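Local coordinates for protein esterase D (Lactobacillus rhamnosus, PDB 3DKR) that probably hydrolyses carboxylic esters, as a member of the alpha/beta hydrolase fold family, at residues D67-G72 with T156-Y161; A178-V183 with Y204-A209. One frame throughout, in Å; residues are numbered along the deposited sequence.

Interaction 1 of 2, residues D67-G72 with T156-Y161; sequences DILTKG and TQILAY
Leu69 opens the contact, its CB 3.8 Å from CB of Tyr161 where the CA atoms of the two segments come nearest. With chi1 at -62°, its CG lies beside the backbone N and opposite the carbonyl carbon, which carries the isobutyl group toward residues 156-161. The branch CD1 rests 3.8 Å from Tyr161 CB and 4.1 Å from Ile158 CA, so the leucine fits against residues one turn apart on the partner helix. Both short helix segments run in broadly the same direction, 40° apart, with axes 10.2 Å from each other. Helices 134-149 and 155-178 come between strands 119-122 and 187-192, where alpha/beta hydrolases commonly insert a cap, so the short helix 66-71 here probably packs on a cap-like insertion. Helix 134-149 borders the same contact: Phe138 touches Leu69, and Leu139 and Ala142 touch Ile158. Thr70 follows. Its methyl CG2 sits over one face of the Tyr161 ring in a CH-pi contact, 3.9 Å from the centroid and 21° off the normal, displaced toward the phenol end, with CZ at 3.6 Å. Thr70 OG1 turns back to its own helix, making a weak hydrogen bond to Leu66 O.

Interaction 2 of 2, residues A178-V183 with Y204-A209; sequences ADLNLV and YQLRDA
The backbones come closest at Leu180 and Ala209, whose CA atoms are 6.1 Å apart, where the 3-10 turn 180-182 passes the Ala209 side of segment 204-209. Leu180 does most of the touching. Its chi1 of -73° sets CG opposite the carbonyl carbon, and the two methyls then share the work: CD1 reaches Ala209 CB at 3.6 Å and Leu206 CD1 at 3.7 Å, while CD2 meets the same Leu206 methyl at 3.7 Å. Leu206 thus places CD1 against both prongs of the Leu180 fork, and the two side chains cross at about a right angle. CG anti to the backbone N (chi1 172°) helps carry that methyl toward Leu180, although the CB of Leu206 itself does not point that way. Ala209, one turn on, lays its CB against CD1 and, less closely, CB of Leu180. Behind them, Met108 and Glu112 of helix 101-113 touch Leu180, and Ile189 of strand 187-192 touches Leu206, so the contact joins the loop after helix 155-178 and helix 202-209 to the alpha/beta hydrolase core. Asn181 O is hydrogen-bonded to Asn212 ND2, farther along the chain. Because the closest side-chain contacts between the segments are between aliphatic carbons, the join depends on shape fit and burial of apolar surface rather than on directional bonds.

In the fold
The long helix 155-178 ties the two contacts together: interaction 1 uses its first turns, and interaction 2 uses the loop that follows it, on the way to strand 187-192. Their centres are 31 Å apart and their nearest atoms about 21 Å, so they do not touch. Along the chain they come in series, interaction 1 closing before interaction 2 opens. Interaction 1 packs helix 66-71 on the probable cap-like insertion, away from the annotated sites. Interaction 2 packs helix 202-209, which links strands 187-192 and 216-221 of the mixed sheet, onto the core that carries the predicted nucleophile Ser101; the side chain of Leu206 is about 10 Å from that of Ser101.

Interaction 1 of 2, residues D67-G72 with T156-Y161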
ATOM      1  N   ASP A  67     -11.695  14.122  -6.144  1.00 19.78           N
ATOM      2  CA  ASP A  67     -10.275  14.485  -6.242  1.00 20.03           C
ATOM      3  C   ASP A  67      -9.385  13.269  -6.484  1.00 18.93           C
ATOM      4  O   ASP A  67      -8.352  13.381  -7.167  1.00 19.06           O
ATOM      5  CB  ASP A  67      -9.795  15.184  -4.982  1.00 19.97           C
ATOM      6  CG  ASP A  67     -10.329  16.607  -4.851  1.00 21.58           C
ATOM      7  OD1 ASP A  67     -10.888  17.162  -5.836  1.00 21.57           O
ATOM      8  OD2 ASP A  67     -10.156  17.169  -3.752  1.00 22.82           O
ATOM      9  N   ILE A  68      -9.779  12.127  -5.937  1.00 18.40           N
ATOM     10  CA  ILE A  68      -9.018  10.876  -6.149  1.00 18.18           C
ATOM     11  C   ILE A  68      -8.991  10.566  -7.626  1.00 18.00           C
ATOM     12  O   ILE A  68      -7.955  10.183  -8.196  1.00 17.71           O
ATOM     13  CB  ILE A  68      -9.644   9.682  -5.381  1.00 18.28           C
ATOM     14  CG1 ILE A  68      -9.528   9.903  -3.865  1.00 17.75           C
ATOM     15  CG2 ILE A  68      -8.985   8.367  -5.804  1.00 18.98           C
ATOM     16  CD1 ILE A  68     -10.431   9.038  -3.018  1.00 18.65           C
ATOM     17  N   LEU A  69     -10.151  10.764  -8.261  1.00 18.61           N
ATOM     18  CA  LEU A  69     -10.355  10.396  -9.649  1.00 19.46           C
ATOM     19  C   LEU A  69      -9.832  11.431 -10.627  1.00 20.06           C
ATOM     20  O   LEU A  69      -9.478  11.081 -11.750  1.00 21.29           O
ATOM     21  CB  LEU A  69     -11.849  10.195  -9.906  1.00 19.52           C
ATOM     22  CG  LEU A  69     -12.513   9.077  -9.102  1.00 19.69           C
ATOM     23  CD1 LEU A  69     -14.029   9.160  -9.151  1.00 22.24           C
ATOM     24  CD2 LEU A  69     -12.054   7.717  -9.620  1.00 22.17           C
ATOM     25  N   THR A  70      -9.816  12.704 -10.227  1.00 21.16           N
ATOM     26  CA  THR A  70      -9.431  13.781 -11.159  1.00 21.81           C
ATOM     27  C   THR A  70      -8.052  14.402 -10.911  1.00 22.17           C
ATOM     28  O   THR A  70      -7.499  15.040 -11.816  1.00 22.91           O
ATOM     29  CB  THR A  70     -10.455  14.934 -11.146  1.00 22.13           C
ATOM     30  OG1 THR A  70     -10.389  15.626  -9.900  1.00 22.20           O
ATOM     31  CG2 THR A  70     -11.867  14.409 -11.393  1.00 23.55           C
ATOM     32  N   LYS A  71      -7.507  14.231  -9.704  1.00 22.14           N
ATOM     33  CA  LYS A  71      -6.220  14.835  -9.344  1.00 22.04           C
ATOM     34  C   LYS A  71      -5.129  13.813  -9.006  1.00 21.70           C
ATOM     35  O   LYS A  71      -3.999  14.197  -8.713  1.00 23.35           O
ATOM     36  CB  LYS A  71      -6.391  15.832  -8.194  1.00 22.49           C
ATOM     37  CG  LYS A  71      -7.359  16.961  -8.518  1.00 25.69           C
ATOM     38  CD  LYS A  71      -7.333  18.047  -7.468  1.00 29.51           C
ATOM     39  CE  LYS A  71      -8.448  19.061  -7.706  1.00 32.26           C
ATOM     40  NZ  LYS A  71      -8.595  19.437  -9.145  1.00 33.69           N
ATOM     41  N   GLY A  72      -5.454  12.524  -9.051  1.00 19.90           N
ATOM     42  CA  GLY A  72      -4.443  11.484  -8.867  1.00 19.30           C
ATOM     43  C   GLY A  72      -4.507  10.500 -10.011  1.00 18.84           C
ATOM     44  O   GLY A  72      -5.531  10.384 -10.679  1.00 18.28           O
ATOM     45  N   THR A 156     -23.104   9.633  -9.841  1.00 29.83           N
ATOM     46  CA  THR A 156     -23.118   9.738 -11.299  1.00 29.30           C
ATOM     47  C   THR A 156     -21.750  10.124 -11.869  1.00 29.36           C
ATOM     48  O   THR A 156     -21.278   9.518 -12.830  1.00 28.69           O
ATOM     49  CB  THR A 156     -24.205  10.729 -11.786  1.00 29.90           C
ATOM     50  OG1 THR A 156     -25.465  10.369 -11.206  1.00 29.78           O
ATOM     51  CG2 THR A 156     -24.326  10.707 -13.305  1.00 29.02           C
ATOM     52  N   GLN A 157     -21.111  11.124 -11.276  1.00 28.93           N
ATOM     53  CA  GLN A 157     -19.762  11.508 -11.694  1.00 29.37           C
ATOM     54  C   GLN A 157     -18.763  10.391 -11.362  1.00 28.25           C
ATOM     55  O   GLN A 157     -17.848  10.117 -12.141  1.00 28.63           O
ATOM     56  CB  GLN A 157     -19.337  12.841 -11.049  1.00 30.07           C
ATOM     57  CG  GLN A 157     -19.882  14.087 -11.765  1.00 33.36           C
ATOM     58  CD  GLN A 157     -18.993  14.562 -12.927  1.00 36.71           C
ATOM     59  OE1 GLN A 157     -19.245  14.248 -14.095  1.00 40.33           O
ATOM     60  NE2 GLN A 157     -17.948  15.316 -12.603  1.00 39.39           N
ATOM     61  N   ILE A 158     -18.954   9.732 -10.223  1.00 27.60           N
ATOM     62  CA  ILE A 158     -18.077   8.616  -9.851  1.00 26.89           C
ATOM     63  C   ILE A 158     -18.073   7.553 -10.962  1.00 26.66           C
ATOM     64  O   ILE A 158     -17.003   7.128 -11.420  1.00 26.72           O
ATOM     65  CB  ILE A 158     -18.476   7.999  -8.505  1.00 27.09           C
ATOM     66  CG1 ILE A 158     -18.132   8.971  -7.375  1.00 27.43           C
ATOM     67  CG2 ILE A 158     -17.776   6.641  -8.302  1.00 27.33           C
ATOM     68  CD1 ILE A 158     -18.616   8.514  -6.026  1.00 27.30           C
ATOM     69  N   LEU A 159     -19.256   7.163 -11.434  1.00 25.61           N
ATOM     70  CA  LEU A 159     -19.359   6.140 -12.491  1.00 24.99           C
ATOM     71  C   LEU A 159     -18.729   6.582 -13.810  1.00 24.22           C
ATOM     72  O   LEU A 159     -18.300   5.742 -14.612  1.00 24.26           O
ATOM     73  CB  LEU A 159     -20.814   5.725 -12.720  1.00 25.01           C
ATOM     74  CG  LEU A 159     -21.514   4.981 -11.581  1.00 25.62           C
ATOM     75  CD1 LEU A 159     -22.895   4.523 -12.036  1.00 27.31           C
ATOM     76  CD2 LEU A 159     -20.692   3.795 -11.071  1.00 27.04           C
ATOM     77  N   ALA A 160     -18.672   7.890 -14.033  1.00 23.86           N
ATOM     78  CA  ALA A 160     -18.057   8.456 -15.233  1.00 23.64           C
ATOM     79  C   ALA A 160     -16.539   8.327 -15.238  1.00 24.02           C
ATOM     80  O   ALA A 160     -15.939   8.190 -16.299  1.00 23.58           O
ATOM     81  CB  ALA A 160     -18.436   9.914 -15.371  1.00 24.22           C
ATOM     82  N   TYR A 161     -15.926   8.401 -14.056  1.00 24.06           N
ATOM     83  CA  TYR A 161     -14.459   8.409 -13.939  1.00 24.24           C
ATOM     84  C   TYR A 161     -13.871   7.104 -13.384  1.00 22.74           C
ATOM     85  O   TYR A 161     -12.728   6.744 -13.716  1.00 21.54           O
ATOM     86  CB  TYR A 161     -14.011   9.508 -12.980  1.00 25.76           C
ATOM     87  CG  TYR A 161     -13.985  10.933 -13.486  1.00 28.82           C
ATOM     88  CD1 TYR A 161     -12.947  11.388 -14.304  1.00 31.03           C
ATOM     89  CD2 TYR A 161     -14.933  11.853 -13.057  1.00 31.05           C
ATOM     90  CE1 TYR A 161     -12.896  12.723 -14.735  1.00 31.73           C
ATOM     91  CE2 TYR A 161     -14.889  13.184 -13.474  1.00 30.65           C
ATOM     92  CZ  TYR A 161     -13.870  13.608 -14.310  1.00 30.71           C
ATOM     93  OH  TYR A 161     -13.835  14.929 -14.715  1.00 32.00           O
TER

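Interaction 2 of 2, residues A178-V183 with Y204-A209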
ATOM      1  N   ALA A 178       4.620  -8.150 -14.634  1.00 17.04           N
ATOM      2  CA  ALA A 178       5.497  -8.722 -15.680  1.00 17.90           C
ATOM      3  C   ALA A 178       6.980  -8.589 -15.330  1.00 18.64           C
ATOM      4  O   ALA A 178       7.814  -9.316 -15.882  1.00 19.73           O
ATOM      5  CB  ALA A 178       5.214  -8.075 -17.012  1.00 18.67           C
ATOM      6  N   ASP A 179       7.300  -7.663 -14.432  1.00 17.96           N
ATOM      7  CA  ASP A 179       8.682  -7.413 -14.009  1.00 18.00           C
ATOM      8  C   ASP A 179       9.040  -8.040 -12.660  1.00 17.85           C
ATOM      9  O   ASP A 179      10.104  -7.755 -12.123  1.00 17.62           O
ATOM     10  CB  ASP A 179       8.944  -5.903 -13.919  1.00 18.16           C
ATOM     11  CG  ASP A 179       9.254  -5.271 -15.257  1.00 21.44           C
ATOM     12  OD1 ASP A 179       9.631  -5.994 -16.220  1.00 24.57           O
ATOM     13  OD2 ASP A 179       9.137  -4.032 -15.353  1.00 22.81           O
ATOM     14  N   LEU A 180       8.168  -8.867 -12.092  1.00 18.00           N
ATOM     15  CA  LEU A 180       8.439  -9.456 -10.768  1.00 17.77           C
ATOM     16  C   LEU A 180       9.720 -10.311 -10.758  1.00 18.47           C
ATOM     17  O   LEU A 180      10.364 -10.460  -9.713  1.00 18.22           O
ATOM     18  CB  LEU A 180       7.255 -10.262 -10.272  1.00 17.99           C
ATOM     19  CG  LEU A 180       6.056  -9.428  -9.806  1.00 16.66           C
ATOM     20  CD1 LEU A 180       4.864 -10.349  -9.647  1.00 16.44           C
ATOM     21  CD2 LEU A 180       6.356  -8.675  -8.501  1.00 18.10           C
ATOM     22  N   ASN A 181      10.095 -10.837 -11.921  1.00 18.68           N
ATOM     23  CA  ASN A 181      11.371 -11.551 -12.059  1.00 19.88           C
ATOM     24  C   ASN A 181      12.570 -10.695 -11.687  1.00 20.31           C
ATOM     25  O   ASN A 181      13.650 -11.229 -11.378  1.00 21.34           O
ATOM     26  CB  ASN A 181      11.546 -12.099 -13.489  1.00 19.89           C
ATOM     27  CG  ASN A 181      11.693 -11.012 -14.519  1.00 21.28           C
ATOM     28  OD1 ASN A 181      12.807 -10.621 -14.867  1.00 24.82           O
ATOM     29  ND2 ASN A 181      10.562 -10.511 -15.030  1.00 21.02           N
ATOM     30  N   LEU A 182      12.412  -9.376 -11.740  1.00 20.18           N
ATOM     31  CA  LEU A 182      13.513  -8.467 -11.420  1.00 20.21           C
ATOM     32  C   LEU A 182      13.799  -8.373  -9.922  1.00 20.08           C
ATOM     33  O   LEU A 182      14.875  -7.889  -9.523  1.00 21.19           O
ATOM     34  CB  LEU A 182      13.245  -7.074 -11.975  1.00 21.11           C
ATOM     35  CG  LEU A 182      13.160  -6.931 -13.494  1.00 21.08           C
ATOM     36  CD1 LEU A 182      12.917  -5.482 -13.858  1.00 22.31           C
ATOM     37  CD2 LEU A 182      14.449  -7.465 -14.163  1.00 24.14           C
ATOM     38  N   VAL A 183      12.867  -8.817  -9.080  1.00 19.09           N
ATOM     39  CA  VAL A 183      13.034  -8.640  -7.637  1.00 18.89           C
ATOM     40  C   VAL A 183      14.049  -9.628  -7.071  1.00 18.56           C
ATOM     41  O   VAL A 183      13.854 -10.835  -7.147  1.00 19.25           O
ATOM     42  CB  VAL A 183      11.724  -8.827  -6.863  1.00 18.18           C
ATOM     43  CG1 VAL A 183      11.956  -8.629  -5.357  1.00 20.05           C
ATOM     44  CG2 VAL A 183      10.672  -7.838  -7.366  1.00 19.17           C
ATOM     45  N   TYR A 204      -0.856 -15.703  -3.659  1.00 17.22           N
ATOM     46  CA  TYR A 204      -0.122 -16.900  -4.058  1.00 17.07           C
ATOM     47  C   TYR A 204       0.529 -16.735  -5.419  1.00 17.46           C
ATOM     48  O   TYR A 204       1.657 -17.186  -5.646  1.00 17.17           O
ATOM     49  CB  TYR A 204      -1.049 -18.107  -4.080  1.00 16.82           C
ATOM     50  CG  TYR A 204      -1.690 -18.405  -2.749  1.00 16.34           C
ATOM     51  CD1 TYR A 204      -0.949 -18.961  -1.719  1.00 18.06           C
ATOM     52  CD2 TYR A 204      -3.021 -18.123  -2.513  1.00 17.27           C
ATOM     53  CE1 TYR A 204      -1.527 -19.251  -0.484  1.00 16.30           C
ATOM     54  CE2 TYR A 204      -3.608 -18.393  -1.295  1.00 16.95           C
ATOM     55  CZ  TYR A 204      -2.861 -18.968  -0.278  1.00 17.88           C
ATOM     56  OH  TYR A 204      -3.416 -19.260   0.944  1.00 17.38           O
ATOM     57  N   GLN A 205      -0.160 -16.057  -6.336  1.00 17.07           N
ATOM     58  CA  GLN A 205       0.443 -15.781  -7.638  1.00 18.18           C
ATOM     59  C   GLN A 205       1.657 -14.845  -7.515  1.00 18.14           C
ATOM     60  O   GLN A 205       2.666 -15.009  -8.214  1.00 18.29           O
ATOM     61  CB  GLN A 205      -0.587 -15.187  -8.606  1.00 19.18           C
ATOM     62  CG  GLN A 205      -1.634 -16.166  -9.122  1.00 23.49           C
ATOM     63  CD  GLN A 205      -2.191 -15.744 -10.494  1.00 29.17           C
ATOM     64  OE1 GLN A 205      -2.233 -14.553 -10.829  1.00 33.53           O
ATOM     65  NE2 GLN A 205      -2.577 -16.725 -11.306  1.00 32.91           N
ATOM     66  N   LEU A 206       1.554 -13.860  -6.625  1.00 17.17           N
ATOM     67  CA  LEU A 206       2.662 -12.950  -6.381  1.00 17.47           C
ATOM     68  C   LEU A 206       3.846 -13.753  -5.835  1.00 18.11           C
ATOM     69  O   LEU A 206       4.944 -13.678  -6.373  1.00 18.61           O
ATOM     70  CB  LEU A 206       2.234 -11.837  -5.418  1.00 17.65           C
ATOM     71  CG  LEU A 206       3.310 -10.889  -4.902  1.00 18.07           C
ATOM     72  CD1 LEU A 206       4.032 -10.205  -6.058  1.00 19.40           C
ATOM     73  CD2 LEU A 206       2.675  -9.880  -3.914  1.00 17.25           C
ATOM     74  N   ARG A 207       3.597 -14.540  -4.794  1.00 18.56           N
ATOM     75  CA  ARG A 207       4.622 -15.427  -4.231  1.00 19.87           C
ATOM     76  C   ARG A 207       5.304 -16.254  -5.305  1.00 19.90           C
ATOM     77  O   ARG A 207       6.534 -16.303  -5.376  1.00 20.48           O
ATOM     78  CB  ARG A 207       3.996 -16.354  -3.201  1.00 20.20           C
ATOM     79  CG  ARG A 207       4.967 -17.387  -2.604  1.00 21.81           C
ATOM     80  CD  ARG A 207       4.203 -18.498  -1.893  1.00 23.35           C
ATOM     81  NE  ARG A 207       3.424 -19.289  -2.843  1.00 23.96           N
ATOM     82  CZ  ARG A 207       2.529 -20.208  -2.504  1.00 23.41           C
ATOM     83  NH1 ARG A 207       2.273 -20.465  -1.227  1.00 24.33           N
ATOM     84  NH2 ARG A 207       1.878 -20.868  -3.461  1.00 24.36           N
ATOM     85  N   ASP A 208       4.504 -16.912  -6.139  1.00 19.99           N
ATOM     86  CA  ASP A 208       5.044 -17.799  -7.172  1.00 20.79           C
ATOM     87  C   ASP A 208       5.824 -17.080  -8.285  1.00 20.32           C
ATOM     88  O   ASP A 208       6.688 -17.694  -8.928  1.00 21.56           O
ATOM     89  CB  ASP A 208       3.918 -18.640  -7.785  1.00 21.34           C
ATOM     90  CG  ASP A 208       3.291 -19.612  -6.798  1.00 24.04           C
ATOM     91  OD1 ASP A 208       3.796 -19.783  -5.663  1.00 25.14           O
ATOM     92  OD2 ASP A 208       2.264 -20.228  -7.177  1.00 28.82           O
ATOM     93  N   ALA A 209       5.520 -15.802  -8.541  1.00 19.20           N
ATOM     94  CA  ALA A 209       6.183 -15.053  -9.619  1.00 19.31           C
ATOM     95  C   ALA A 209       7.546 -14.525  -9.193  1.00 18.98           C
ATOM     96  O   ALA A 209       8.340 -14.129 -10.043  1.00 19.22           O
ATOM     97  CB  ALA A 209       5.313 -13.880 -10.100  1.00 19.34           C
TER